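N-acetylmuramoyl-L-alanine amidase (PDB 7AGM) hydrolyses, as a zinc-dependent amidase, the bond between N-acetylmuramic acid and L-alanine in peptidoglycan, the polymer of the bacterial cell wall. Local coordinates at residues N96-S105 and L173-V181; R116-S124 and V136-A147. All blocks are in the same frame, centred on the assembly; numbering follows the deposited sequence.

Overall arrangement
Both contacts involve one six-stranded mixed sheet, and their centres lie about 14 Å apart. Interaction 1 joins strands 102-109 and 178-185 as parallel neighbours in the middle of that sheet; interaction 2 lays helix 134-148 against strand 119-123, the antiparallel neighbour of 178-185. Along the chain, 116-124 and 136-147 both fall between 96-105 and 173-181, so interaction 2 lies wholly within the 67 residues that separate the two segments of interaction 1. The two touch: Leu180 O probably accepts a hydrogen bond from Leu121 N, and Phe138 of the helix packs on Val104. Zinc, held by His17, Glu52 and His107, sits near Leu180, about 6 Å from its side chain.

Interaction 1: N96-S105 and L173-V181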
loop_
_atom_site.group_PDB
_atom_site.type_symbol
_atom_site.label_atom_id
_atom_site.label_comp_id
_atom_site.label_asym_id
_atom_site.label_seq_id
_atom_site.Cartn_x
_atom_site.Cartn_y
_atom_site.Cartn_z
ATOM N N ASN A 96 11.056 -2.583 -8.751
ATOM C CA ASN A 96 11.345 -2.930 -10.140
ATOM C C ASN A 96 12.544 -3.867 -10.251
ATOM O O ASN A 96 12.564 -4.756 -11.114
ATOM C CB ASN A 96 11.566 -1.665 -10.974
ATOM C CG ASN A 96 10.275 -0.899 -11.228
ATOM O OD1 ASN A 96 9.195 -1.489 -11.288
ATOM N ND2 ASN A 96 10.380 0.418 -11.378
ATOM N N SER A 97 13.558 -3.686 -9.391
ATOM C CA SER A 97 14.733 -4.562 -9.420
ATOM C C SER A 97 14.367 -6.014 -9.163
ATOM O O SER A 97 15.095 -6.927 -9.581
ATOM C CB SER A 97 15.748 -4.124 -8.358
ATOM O OG SER A 97 16.231 -2.820 -8.604
ATOM N N LEU A 98 13.256 -6.250 -8.481
ATOM C CA LEU A 98 12.833 -7.595 -8.149
ATOM C C LEU A 98 11.962 -8.219 -9.232
ATOM O O LEU A 98 11.717 -9.429 -9.177
ATOM C CB LEU A 98 12.098 -7.563 -6.806
ATOM C CG LEU A 98 11.766 -8.867 -6.109
ATOM C CD1 LEU A 98 13.024 -9.716 -5.907
ATOM C CD2 LEU A 98 11.107 -8.559 -4.770
ATOM N N ARG A 99 11.518 -7.436 -10.219
ATOM C CA ARG A 99 10.611 -7.879 -11.275
ATOM C C ARG A 99 9.490 -8.737 -10.673
ATOM O O ARG A 99 9.288 -9.884 -11.088
ATOM C CB ARG A 99 11.354 -8.631 -12.376
ATOM C CG ARG A 99 12.658 -7.964 -12.817
ATOM C CD ARG A 99 13.276 -8.682 -14.003
ATOM N NE ARG A 99 12.416 -8.516 -15.166
ATOM C CZ ARG A 99 12.558 -7.562 -16.082
ATOM N NH1 ARG A 99 13.560 -6.695 -16.004
ATOM N NH2 ARG A 99 11.699 -7.481 -17.083
ATOM N N PRO A 100 8.761 -8.217 -9.694
ATOM C CA PRO A 100 7.803 -9.043 -8.956
ATOM C C PRO A 100 6.528 -9.279 -9.750
ATOM O O PRO A 100 6.239 -8.615 -10.749
ATOM C CB PRO A 100 7.502 -8.184 -7.724
ATOM C CG PRO A 100 7.639 -6.792 -8.222
ATOM C CD PRO A 100 8.733 -6.812 -9.250
ATOM N N HIS A 101 5.745 -10.242 -9.257
ATOM C CA HIS A 101 4.411 -10.465 -9.795
ATOM C C HIS A 101 3.380 -9.495 -9.236
ATOM O O HIS A 101 2.344 -9.273 -9.873
ATOM C CB HIS A 101 3.985 -11.908 -9.535
ATOM C CG HIS A 101 4.900 -12.903 -10.161
ATOM N ND1 HIS A 101 5.926 -13.510 -9.471
ATOM C CD2 HIS A 101 4.988 -13.343 -11.438
ATOM C CE1 HIS A 101 6.584 -14.314 -10.289
ATOM N NE2 HIS A 101 6.033 -14.231 -11.488
ATOM N N ALA A 102 3.623 -8.935 -8.054
ATOM C CA ALA A 102 2.706 -7.972 -7.466
ATOM C C ALA A 102 3.480 -7.083 -6.512
ATOM O O ALA A 102 4.402 -7.543 -5.832
ATOM C CB ALA A 102 1.571 -8.664 -6.696
ATOM N N ILE A 103 3.090 -5.812 -6.467
ATOM C CA ILE A 103 3.628 -4.828 -5.536
ATOM C C ILE A 103 2.459 -4.240 -4.764
ATOM O O ILE A 103 1.466 -3.820 -5.366
ATOM C CB ILE A 103 4.376 -3.714 -6.286
ATOM C CG1 ILE A 103 5.503 -4.307 -7.143
ATOM C CG2 ILE A 103 4.858 -2.644 -5.317
ATOM C CD1 ILE A 103 5.997 -3.347 -8.265
ATOM N N VAL A 104 2.565 -4.200 -3.440
ATOM C CA VAL A 104 1.539 -3.557 -2.618
ATOM C C VAL A 104 2.209 -2.576 -1.670
ATOM O O VAL A 104 3.062 -2.973 -0.866
ATOM C CB VAL A 104 0.671 -4.560 -1.834
ATOM C CG1 VAL A 104 -0.406 -3.818 -1.038
ATOM C CG2 VAL A 104 0.044 -5.582 -2.768
ATOM N N SER A 105 1.800 -1.309 -1.738
ATOM C CA SER A 105 2.200 -0.303 -0.768
ATOM C C SER A 105 1.038 -0.100 0.192
ATOM O O SER A 105 -0.116 -0.026 -0.235
ATOM C CB SER A 105 2.552 1.001 -1.482
ATOM O OG SER A 105 2.922 2.005 -0.558
ATOM N N LEU A 173 6.074 5.009 -11.203
ATOM C CA LEU A 173 7.361 4.465 -11.613
ATOM C C LEU A 173 7.380 2.944 -11.686
ATOM O O LEU A 173 8.353 2.379 -12.201
ATOM C CB LEU A 173 8.470 4.971 -10.680
ATOM C CG LEU A 173 8.763 6.476 -10.737
ATOM C CD1 LEU A 173 9.571 6.942 -9.528
ATOM C CD2 LEU A 173 9.481 6.826 -12.039
ATOM N N ALA A 174 6.333 2.274 -11.199
ATOM C CA ALA A 174 6.313 0.814 -11.222
ATOM C C ALA A 174 6.193 0.289 -12.643
ATOM O O ALA A 174 5.417 0.806 -13.454
ATOM C CB ALA A 174 5.141 0.288 -10.391
ATOM N N GLN A 175 6.943 -0.774 -12.925
ATOM C CA GLN A 175 6.928 -1.451 -14.217
ATOM C C GLN A 175 6.339 -2.853 -14.122
ATOM O O GLN A 175 6.405 -3.613 -15.097
ATOM C CB GLN A 175 8.339 -1.471 -14.814
ATOM C CG GLN A 175 8.944 -0.074 -14.970
ATOM C CD GLN A 175 10.378 -0.109 -15.452
ATOM O OE1 GLN A 175 10.888 -1.160 -15.835
ATOM N NE2 GLN A 175 11.038 1.042 -15.434
ATOM N N PHE A 176 5.754 -3.194 -12.976
ATOM C CA PHE A 176 5.146 -4.476 -12.661
ATOM C C PHE A 176 3.864 -4.172 -11.906
ATOM O O PHE A 176 3.668 -3.039 -11.461
ATOM C CB PHE A 176 6.132 -5.311 -11.822
ATOM C CG PHE A 176 7.415 -5.544 -12.551
ATOM C CD1 PHE A 176 8.463 -4.638 -12.459
ATOM C CD2 PHE A 176 7.531 -6.610 -13.423
ATOM C CE1 PHE A 176 9.615 -4.814 -13.209
ATOM C CE2 PHE A 176 8.685 -6.791 -14.175
ATOM C CZ PHE A 176 9.725 -5.898 -14.064
ATOM N N PRO A 177 2.950 -5.135 -11.790
ATOM C CA PRO A 177 1.625 -4.822 -11.232
ATOM C C PRO A 177 1.747 -4.249 -9.826
ATOM O O PRO A 177 2.477 -4.782 -8.984
ATOM C CB PRO A 177 0.915 -6.180 -11.226
ATOM C CG PRO A 177 1.568 -6.925 -12.338
ATOM C CD PRO A 177 3.014 -6.515 -12.296
ATOM N N SER A 178 1.024 -3.148 -9.571
ATOM C CA SER A 178 1.255 -2.380 -8.349
ATOM C C SER A 178 0.007 -1.608 -7.954
ATOM O O SER A 178 -0.629 -0.970 -8.804
ATOM C CB SER A 178 2.430 -1.417 -8.554
ATOM O OG SER A 178 2.757 -0.728 -7.360
ATOM N N VAL A 179 -0.352 -1.691 -6.669
ATOM C CA VAL A 179 -1.459 -0.920 -6.114
ATOM C C VAL A 179 -1.022 -0.378 -4.763
ATOM O O VAL A 179 -0.079 -0.880 -4.142
ATOM C CB VAL A 179 -2.771 -1.735 -5.965
ATOM C CG1 VAL A 179 -3.262 -2.251 -7.340
ATOM C CG2 VAL A 179 -2.598 -2.864 -4.947
ATOM N N LEU A 180 -1.705 0.674 -4.317
ATOM C CA LEU A 180 -1.458 1.272 -3.010
ATOM C C LEU A 180 -2.767 1.237 -2.237
ATOM O O LEU A 180 -3.783 1.754 -2.710
ATOM C CB LEU A 180 -0.921 2.698 -3.167
ATOM C CG LEU A 180 -0.487 3.427 -1.884
ATOM C CD1 LEU A 180 0.446 4.581 -2.215
ATOM C CD2 LEU A 180 -1.663 3.944 -1.050
ATOM N N VAL A 181 -2.757 0.600 -1.068
ATOM C CA VAL A 181 -3.958 0.453 -0.253
ATOM C C VAL A 181 -3.904 1.492 0.861
ATOM O O VAL A 181 -3.020 1.436 1.729
ATOM C CB VAL A 181 -4.089 -0.963 0.328
ATOM C CG1 VAL A 181 -5.327 -1.046 1.234
ATOM C CG2 VAL A 181 -4.130 -2.014 -0.773
#
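Ile103 N donates to Pro177 O and Ile103 O accepts from Val179 N, the first two of four backbone hydrogen bonds between 103-105 and 177-181. Val179 O then accepts from Ser105 N, and Ser105 O from Val181 N, this last bond 2.8 Å long. The axes of strands 102-105 and 178-181 run parallel, approaching to 4.8 Å at an angle of 21°. CA-H...O contacts, such as Ser178 CA to Ile103 O, fill in between the bonds.

Ahead of the strands, the Asn96 amide grips the 173-175 turn through both its polar atoms. Its OD1 accepts from Gln175 N at 2.9 Å; its ND2 gives a hydrogen to Leu173 O, also at 2.9 Å, and this oxygen lies in the amide plane. The paired bonds fix the amide's rotation. The same OD1 meets the edge of the Phe176 ring at CD1.

Apolar contact centres on that ring. Arg99 CA stands over the middle of one face, 3.6 Å from the centroid, as a CH-pi contact where Arg99 leaves the helix with positive phi. Pro100 CD lies off-centre, 3.8 Å from Phe176 CG.

Within the sheet, Ile103 lies beside Ser178 and Ser105 beside Leu180 on one face; on the other, Val104 CG1 meets Val181 CG2 at 4.1 Å under helices 134-148 and 198-219. Ser105 OG is hydrogen-bonded to Asp14 OD2. Such central parallel pairing belongs to the alpha/beta fold of Amidase_3 zinc amidases, and here strand 102-109 goes on to carry the zinc ligand His107.

Interaction 2: R116-S124 and V136-A147; sequences RGFHVLYSS and VQFAKVMRDQLA
Leu146 CB stands over the centre of the Phe118 ring, 3.6 Å from its centroid and only 10° off the normal, a CH-pi contact made face-on. Leu146 CD1 reaches beyond it to Phe118 CD1, also at 3.6 Å. Arg143 CG comes to the edge of the same ring, close to its plane, while Ala147 CB touches CZ. With CG held between the backbone N and the carbonyl carbon (chi1 74°), Phe118 presents its ring to this last turn of the segment.

Two residues on, Val120 points its branches to different turns: CG1 to Ala139 CB at 4.0 Å, CG2 to Met142 CG and Leu146 CD1, the latter at 3.8 Å. Tyr122 then takes the start of the segment, its CD1 lying 3.6 Å from Ala139 CB and its CE2 4.0 Å from Val136 CG2.

Beyond CG, the Arg143 chain bends away; its NE and NH2 grip Asp144 OD1 side-on in a salt bridge within the helix, and NH1 is hydrogen-bonded to Gly160 O. No hydrogen bond crosses between the segments. The axes of strand 119-123 and helix 136-147 run nearly antiparallel (173°) and approach to 8.6 Å. Phe118, just ahead of the strand, and Val120 and Tyr122 within it pack on one helix face, the helix-on-sheet layering of an alpha/beta fold.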
loop_
_atom_site.group_PDB
_atom_site.type_symbol
_atom_site.label_atom_id
_atom_site.label_comp_id
_atom_site.label_asym_id
_atom_site.label_seq_id
_atom_site.Cartn_x
_atom_site.Cartn_y
_atom_site.Cartn_z
ATOM N N ARG A 116 -14.806 7.411 6.752
ATOM C CA ARG A 116 -14.015 6.232 7.072
ATOM C C ARG A 116 -13.995 5.296 5.878
ATOM O O ARG A 116 -14.725 5.481 4.896
ATOM C CB ARG A 116 -14.561 5.489 8.298
ATOM C CG ARG A 116 -15.807 4.649 8.023
ATOM C CD ARG A 116 -16.067 3.626 9.128
ATOM N NE ARG A 116 -14.980 2.659 9.230
ATOM C CZ ARG A 116 -15.137 1.358 9.478
ATOM N NH1 ARG A 116 -16.346 0.837 9.648
ATOM N NH2 ARG A 116 -14.073 0.573 9.550
ATOM N N GLY A 117 -13.138 4.290 5.962
ATOM C CA GLY A 117 -13.091 3.243 4.962
ATOM C C GLY A 117 -11.825 3.300 4.124
ATOM O O GLY A 117 -10.978 4.184 4.268
ATOM N N PHE A 118 -11.707 2.313 3.238
ATOM C CA PHE A 118 -10.497 2.096 2.448
ATOM C C PHE A 118 -10.618 2.696 1.047
ATOM O O PHE A 118 -11.713 2.869 0.502
ATOM C CB PHE A 118 -10.187 0.594 2.320
ATOM C CG PHE A 118 -11.101 -0.134 1.363
ATOM C CD1 PHE A 118 -10.832 -0.155 -0.006
ATOM C CD2 PHE A 118 -12.240 -0.782 1.823
ATOM C CE1 PHE A 118 -11.686 -0.802 -0.891
ATOM C CE2 PHE A 118 -13.098 -1.435 0.939
ATOM C CZ PHE A 118 -12.812 -1.444 -0.424
ATOM N N HIS A 119 -9.467 2.976 0.442
ATOM C CA HIS A 119 -9.432 3.183 -0.999
ATOM C C HIS A 119 -8.143 2.616 -1.576
ATOM O O HIS A 119 -7.098 2.592 -0.913
ATOM C CB HIS A 119 -9.785 4.629 -1.448
ATOM C CG HIS A 119 -8.847 5.696 -0.965
ATOM N ND1 HIS A 119 -8.706 6.028 0.367
ATOM C CD2 HIS A 119 -8.055 6.556 -1.650
ATOM C CE1 HIS A 119 -7.840 7.020 0.482
ATOM N NE2 HIS A 119 -7.431 7.361 -0.728
ATOM N N VAL A 120 -8.250 2.108 -2.804
ATOM C CA VAL A 120 -7.152 1.454 -3.509
ATOM C C VAL A 120 -6.746 2.355 -4.662
ATOM O O VAL A 120 -7.554 2.630 -5.559
ATOM C CB VAL A 120 -7.530 0.051 -4.012
ATOM C CG1 VAL A 120 -6.339 -0.595 -4.743
ATOM C CG2 VAL A 120 -7.995 -0.832 -2.852
ATOM N N LEU A 121 -5.497 2.816 -4.630
ATOM C CA LEU A 121 -4.958 3.721 -5.635
ATOM C C LEU A 121 -4.202 2.938 -6.698
ATOM O O LEU A 121 -3.512 1.957 -6.402
ATOM C CB LEU A 121 -3.997 4.732 -5.008
ATOM C CG LEU A 121 -4.536 5.816 -4.066
ATOM C CD1 LEU A 121 -5.159 5.258 -2.778
ATOM C CD2 LEU A 121 -3.416 6.796 -3.745
ATOM N N TYR A 122 -4.311 3.398 -7.942
ATOM C CA TYR A 122 -3.544 2.810 -9.028
ATOM C C TYR A 122 -3.181 3.903 -10.023
ATOM O O TYR A 122 -3.889 4.904 -10.158
ATOM C CB TYR A 122 -4.299 1.656 -9.699
ATOM C CG TYR A 122 -5.633 2.038 -10.303
ATOM C CD1 TYR A 122 -6.779 2.125 -9.519
ATOM C CD2 TYR A 122 -5.750 2.302 -11.673
ATOM C CE1 TYR A 122 -8.004 2.472 -10.084
ATOM C CE2 TYR A 122 -6.958 2.639 -12.240
ATOM C CZ TYR A 122 -8.084 2.727 -11.449
ATOM O OH TYR A 122 -9.272 3.073 -12.058
ATOM N N SER A 123 -2.066 3.698 -10.720
ATOM C CA SER A 123 -1.562 4.702 -11.648
ATOM C C SER A 123 -2.521 4.909 -12.810
ATOM O O SER A 123 -2.890 3.962 -13.511
ATOM C CB SER A 123 -0.198 4.280 -12.191
ATOM O OG SER A 123 0.303 5.291 -13.054
ATOM N N SER A 124 -2.899 6.157 -13.020
ATOM C CA SER A 124 -3.756 6.527 -14.137
ATOM C C SER A 124 -3.539 8.001 -14.449
ATOM O O SER A 124 -3.513 8.825 -13.531
ATOM C CB SER A 124 -5.220 6.262 -13.791
ATOM O OG SER A 124 -6.062 6.590 -14.884
ATOM N N VAL A 136 -4.728 -2.465 -13.103
ATOM C CA VAL A 136 -6.148 -2.144 -12.982
ATOM C C VAL A 136 -6.924 -3.357 -12.484
ATOM O O VAL A 136 -7.777 -3.243 -11.597
ATOM C CB VAL A 136 -6.696 -1.599 -14.317
ATOM C CG1 VAL A 136 -8.211 -1.363 -14.237
ATOM C CG2 VAL A 136 -5.971 -0.303 -14.703
ATOM N N GLN A 137 -6.630 -4.541 -13.036
ATOM C CA GLN A 137 -7.263 -5.756 -12.541
ATOM C C GLN A 137 -6.917 -5.998 -11.075
ATOM O O GLN A 137 -7.784 -6.381 -10.275
ATOM C CB GLN A 137 -6.846 -6.946 -13.405
ATOM C CG GLN A 137 -7.321 -6.821 -14.854
ATOM C CD GLN A 137 -6.631 -7.793 -15.792
ATOM O OE1 GLN A 137 -5.806 -8.603 -15.371
ATOM N NE2 GLN A 137 -6.966 -7.713 -17.074
ATOM N N PHE A 138 -5.651 -5.789 -10.706
ATOM C CA PHE A 138 -5.231 -5.951 -9.315
ATOM C C PHE A 138 -6.011 -5.004 -8.409
ATOM O O PHE A 138 -6.507 -5.412 -7.350
ATOM C CB PHE A 138 -3.731 -5.656 -9.245
ATOM C CG PHE A 138 -3.051 -6.071 -7.952
ATOM C CD1 PHE A 138 -3.703 -6.819 -6.966
ATOM C CD2 PHE A 138 -1.730 -5.694 -7.732
ATOM C CE1 PHE A 138 -3.033 -7.188 -5.782
ATOM C CE2 PHE A 138 -1.064 -6.045 -6.552
ATOM C CZ PHE A 138 -1.722 -6.800 -5.583
ATOM N N ALA A 139 -6.158 -3.738 -8.823
ATOM C CA ALA A 139 -6.903 -2.784 -8.008
ATOM C C ALA A 139 -8.323 -3.278 -7.755
ATOM O O ALA A 139 -8.824 -3.195 -6.628
ATOM C CB ALA A 139 -6.905 -1.403 -8.662
ATOM N N LYS A 140 -8.964 -3.843 -8.780
ATOM C CA LYS A 140 -10.333 -4.320 -8.622
ATOM C C LYS A 140 -10.399 -5.531 -7.697
ATOM O O LYS A 140 -11.281 -5.605 -6.833
ATOM C CB LYS A 140 -10.935 -4.636 -9.992
ATOM C CG LYS A 140 -11.022 -3.429 -10.916
ATOM C CD LYS A 140 -11.688 -3.779 -12.239
ATOM C CE LYS A 140 -11.804 -2.554 -13.132
ATOM N NZ LYS A 140 -12.492 -2.858 -14.415
ATOM N N VAL A 141 -9.481 -6.491 -7.858
ATOM C CA VAL A 141 -9.473 -7.657 -6.977
ATOM C C VAL A 141 -9.234 -7.227 -5.533
ATOM O O VAL A 141 -9.895 -7.707 -4.598
ATOM C CB VAL A 141 -8.410 -8.670 -7.443
ATOM C CG1 VAL A 141 -8.303 -9.820 -6.452
ATOM C CG2 VAL A 141 -8.710 -9.192 -8.858
ATOM N N MET A 142 -8.288 -6.310 -5.329
ATOM C CA MET A 142 -7.985 -5.837 -3.981
ATOM C C MET A 142 -9.183 -5.117 -3.371
ATOM O O MET A 142 -9.567 -5.377 -2.222
ATOM C CB MET A 142 -6.771 -4.914 -4.025
ATOM C CG MET A 142 -6.363 -4.372 -2.656
ATOM S SD MET A 142 -5.756 -5.636 -1.520
ATOM C CE MET A 142 -4.119 -5.927 -2.188
ATOM N N ARG A 143 -9.798 -4.209 -4.138
ATOM C CA ARG A 143 -11.009 -3.524 -3.680
ATOM C C ARG A 143 -12.103 -4.519 -3.301
ATOM O O ARG A 143 -12.750 -4.385 -2.247
ATOM C CB ARG A 143 -11.499 -2.605 -4.795
ATOM C CG ARG A 143 -12.717 -1.770 -4.440
ATOM C CD ARG A 143 -13.834 -1.955 -5.452
ATOM N NE ARG A 143 -14.629 -3.139 -5.152
ATOM C CZ ARG A 143 -15.680 -3.148 -4.330
ATOM N NH1 ARG A 143 -16.072 -2.029 -3.724
ATOM N NH2 ARG A 143 -16.343 -4.276 -4.115
ATOM N N ASP A 144 -12.305 -5.546 -4.134
ATOM C CA ASP A 144 -13.355 -6.524 -3.868
ATOM C C ASP A 144 -13.080 -7.297 -2.582
ATOM O O ASP A 144 -14.002 -7.574 -1.805
ATOM C CB ASP A 144 -13.504 -7.480 -5.055
ATOM C CG ASP A 144 -14.232 -6.857 -6.231
ATOM O OD1 ASP A 144 -14.750 -5.729 -6.103
ATOM O OD2 ASP A 144 -14.277 -7.508 -7.294
ATOM N N GLN A 145 -11.816 -7.645 -2.328
ATOM C CA GLN A 145 -11.515 -8.445 -1.145
ATOM C C GLN A 145 -11.559 -7.617 0.133
ATOM O O GLN A 145 -11.966 -8.129 1.180
ATOM C CB GLN A 145 -10.179 -9.182 -1.297
ATOM C CG GLN A 145 -10.239 -10.331 -2.282
ATOM C CD GLN A 145 -11.408 -11.261 -1.996
ATOM O OE1 GLN A 145 -11.543 -11.777 -0.882
ATOM N NE2 GLN A 145 -12.266 -11.473 -2.997
ATOM N N LEU A 146 -11.148 -6.345 0.075
ATOM C CA LEU A 146 -11.329 -5.468 1.225
ATOM C C LEU A 146 -12.807 -5.291 1.534
ATOM O O LEU A 146 -13.231 -5.388 2.691
ATOM C CB LEU A 146 -10.654 -4.122 0.959
ATOM C CG LEU A 146 -9.119 -4.159 0.925
ATOM C CD1 LEU A 146 -8.524 -2.933 0.266
ATOM C CD2 LEU A 146 -8.566 -4.274 2.326
ATOM N N ALA A 147 -13.616 -5.053 0.500
ATOM C CA ALA A 147 -15.045 -4.852 0.722
ATOM C C ALA A 147 -15.743 -6.134 1.158
ATOM O O ALA A 147 -16.676 -6.085 1.973
ATOM C CB ALA A 147 -15.694 -4.283 -0.539
#